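Alpha-L-rhamnosidase (Aspergillus terreus, PDB 6GSZ) probably hydrolyses terminal non-reducing alpha-L-rhamnose residues from alpha-L-rhamnosides. Local coordinates at residues A[439-444]-A[734-739]. Numbering follows the deposited sequence.
Sequences ISKLHE and NGTTTW. With NAG (2-acetamido-2-deoxy-beta-D-glucopyranose), chain H.
Within this contact the nearest atom to the ammonium end of K441 is a methyl carbon: its NZ lies 4.1 Å from CG2 of T736, the closest approach between helix residues 439-444 and loop residues 734-739. The two side chains run alongside each other, pointing the same way. K441 starts with CG anti to its backbone N (chi1 180°), bends once at chi2 (60°) and then runs on extended, which brings its CE to within 4.2 Å of the carbonyl O of G735, a van der Waals contact. The G735 carbonyl is bonded by the side chain of N445, one turn further along the same helix. A bound 2-(2-methoxyethoxy)ethanol and a calcium ion each lie about 4 Å from the lysine side chain. The T736 hydroxyl is hydrogen-bonded to the backbone N of N335.

One residue along the helix, L442 makes the other, looser touch, its CD1 sitting 4.4 Å from CG2 of T738. Here two methyls meet, while the threonine hydroxyl is bonded to the carbonyl of H761, a residue of the glucose-binding pocket. S449, further down the helix, bonds to the backbone N of T738.

At the start of the loop N734 is glycosylated, with ND2 joined to C1 of the N-acetylglucosamine at 1.4 Å. The sugar lies beyond N734, which does not touch the helix segment. N734 has a positive phi (73°) and is the C-prime residue of a Schellman motif that ends helix 727-732. Side-chain packing from K441 and L442, with the hydrogen bonds of N445 and S449, joins helix 437-453 to the loop behind that motif, within the six-hairpin glycosidase domain, the helical (alpha/alpha)6 barrel of alpha-L-rhamnosidases.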
loop_
_atom_site.group_PDB
_atom_site.type_symbol
_atom_site.label_atom_id
_atom_site.label_comp_id
_atom_site.label_asym_id
_atom_site.label_seq_id
_atom_site.Cartn_x
_atom_site.Cartn_y
_atom_site.Cartn_z
ATOM N N ILE A 439 20.322 -8.470 9.247
ATOM C CA ILE A 439 19.673 -8.435 7.923
ATOM C C ILE A 439 18.242 -8.975 8.072
ATOM O O ILE A 439 17.292 -8.455 7.445
ATOM C CB ILE A 439 20.509 -9.209 6.888
ATOM C CG1 ILE A 439 21.852 -8.522 6.679
ATOM C CG2 ILE A 439 19.778 -9.355 5.563
ATOM C CD1 ILE A 439 22.780 -9.289 5.779
ATOM N N SER A 440 18.046 -9.992 8.919
ATOM C CA SER A 440 16.660 -10.440 9.190
ATOM C C SER A 440 15.829 -9.291 9.797
ATOM O O SER A 440 14.666 -9.103 9.404
ATOM C CB SER A 440 16.591 -11.643 10.102
ATOM O OG SER A 440 17.246 -12.747 9.515
ATOM N N LYS A 441 16.423 -8.534 10.731
ATOM C CA LYS A 441 15.701 -7.414 11.321
ATOM C C LYS A 441 15.441 -6.324 10.278
ATOM O O LYS A 441 14.375 -5.688 10.305
ATOM C CB LYS A 441 16.478 -6.840 12.507
ATOM C CG LYS A 441 15.805 -5.653 13.200
ATOM C CD LYS A 441 14.443 -5.978 13.776
ATOM C CE LYS A 441 13.981 -4.997 14.830
ATOM N NZ LYS A 441 12.641 -5.369 15.366
ATOM N N LEU A 442 16.410 -6.059 9.401
ATOM C CA LEU A 442 16.193 -5.104 8.294
ATOM C C LEU A 442 14.912 -5.452 7.523
ATOM O O LEU A 442 14.093 -4.570 7.254
ATOM C CB LEU A 442 17.394 -5.076 7.359
ATOM C CG LEU A 442 17.255 -4.164 6.142
ATOM C CD1 LEU A 442 17.022 -2.703 6.562
ATOM C CD2 LEU A 442 18.477 -4.328 5.233
ATOM N N HIS A 443 14.722 -6.721 7.172
ATOM C CA HIS A 443 13.529 -7.116 6.445
ATOM C C HIS A 443 12.262 -6.847 7.287
ATOM O O HIS A 443 11.271 -6.374 6.767
ATOM C CB HIS A 443 13.610 -8.559 5.921
ATOM C CG HIS A 443 12.478 -8.823 4.991
ATOM N ND1 HIS A 443 11.244 -9.307 5.418
ATOM C CD2 HIS A 443 12.388 -8.646 3.656
ATOM C CE1 HIS A 443 10.447 -9.404 4.359
ATOM N NE2 HIS A 443 11.145 -9.017 3.262
ATOM N N GLU A 444 12.294 -7.190 8.581
ATOM C CA GLU A 444 11.164 -6.905 9.460
ATOM C C GLU A 444 10.857 -5.393 9.450
ATOM O O GLU A 444 9.673 -4.974 9.416
ATOM C CB GLU A 444 11.462 -7.503 10.834
ATOM C CG GLU A 444 10.317 -7.344 11.798
ATOM C CD GLU A 444 10.384 -8.169 13.083
ATOM O OE1 GLU A 444 11.334 -8.938 13.267
ATOM O OE2 GLU A 444 9.461 -8.027 13.893
ATOM N N ASN A 734 18.608 0.967 16.814
ATOM C CA ASN A 734 17.323 0.498 17.379
ATOM C C ASN A 734 16.168 0.938 16.498
ATOM O O ASN A 734 15.030 1.007 16.954
ATOM C CB ASN A 734 17.056 0.964 18.812
ATOM C CG ASN A 734 18.096 0.446 19.751
ATOM O OD1 ASN A 734 18.586 -0.661 19.529
ATOM N ND2 ASN A 734 18.417 1.257 20.750
ATOM N N GLY A 735 16.443 1.232 15.240
ATOM C CA GLY A 735 15.378 1.400 14.275
ATOM C C GLY A 735 14.544 0.145 14.107
ATOM O O GLY A 735 15.096 -0.966 14.111
ATOM N N THR A 736 13.226 0.327 13.958
ATOM C CA THR A 736 12.284 -0.759 13.751
ATOM C C THR A 736 11.461 -0.553 12.462
ATOM O O THR A 736 10.522 -1.308 12.190
ATOM C CB THR A 736 11.379 -0.942 14.976
ATOM O OG1 THR A 736 10.695 0.271 15.284
ATOM C CG2 THR A 736 12.152 -1.411 16.189
ATOM N N THR A 737 11.888 0.436 11.681
ATOM C CA THR A 737 11.323 0.856 10.412
ATOM C C THR A 737 12.502 1.393 9.611
ATOM O O THR A 737 13.531 1.683 10.194
ATOM C CB THR A 737 10.253 1.939 10.590
ATOM O OG1 THR A 737 10.714 2.951 11.476
ATOM C CG2 THR A 737 8.942 1.370 11.071
ATOM N N THR A 738 12.328 1.554 8.301
ATOM C CA THR A 738 13.327 2.262 7.509
ATOM C C THR A 738 13.054 3.759 7.618
ATOM O O THR A 738 11.917 4.208 7.718
ATOM C CB THR A 738 13.357 1.742 6.063
ATOM O OG1 THR A 738 12.065 1.753 5.437
ATOM C CG2 THR A 738 13.916 0.338 5.991
ATOM N N TRP A 739 14.135 4.549 7.554
ATOM C CA TRP A 739 14.051 6.006 7.792
ATOM C C TRP A 739 14.129 6.753 6.460
ATOM O O TRP A 739 14.695 6.279 5.480
ATOM C CB TRP A 739 15.173 6.481 8.720
ATOM C CG TRP A 739 15.277 5.733 10.009
ATOM C CD1 TRP A 739 14.339 4.978 10.650
ATOM C CD2 TRP A 739 16.417 5.776 10.880
ATOM N NE1 TRP A 739 14.829 4.530 11.854
ATOM C CE2 TRP A 739 16.111 4.992 12.011
ATOM C CE3 TRP A 739 17.683 6.354 10.763
ATOM C CZ2 TRP A 739 17.012 4.822 13.069
ATOM C CZ3 TRP A 739 18.583 6.182 11.795
ATOM C CH2 TRP A 739 18.248 5.433 12.933
HETATM C C1 NAG H . 19.403 1.017 21.768
HETATM C C2 NAG H . 19.878 2.397 22.270
HETATM C C3 NAG H . 20.935 2.213 23.338
HETATM C C4 NAG H . 20.411 1.273 24.414
HETATM C C5 NAG H . 19.861 -0.025 23.809
HETATM C C6 NAG H . 19.221 -0.891 24.877
HETATM C C7 NAG H . 19.728 4.354 20.737
HETATM C C8 NAG H . 20.369 5.053 19.570
HETATM N N2 NAG H . 20.368 3.257 21.192
HETATM O O3 NAG H . 21.245 3.484 23.917
HETATM O O4 NAG H . 21.481 0.987 25.294
HETATM O O5 NAG H . 18.860 0.255 22.823
HETATM O O6 NAG H . 18.676 -2.047 24.244
HETATM O O7 NAG H . 18.665 4.804 21.178
#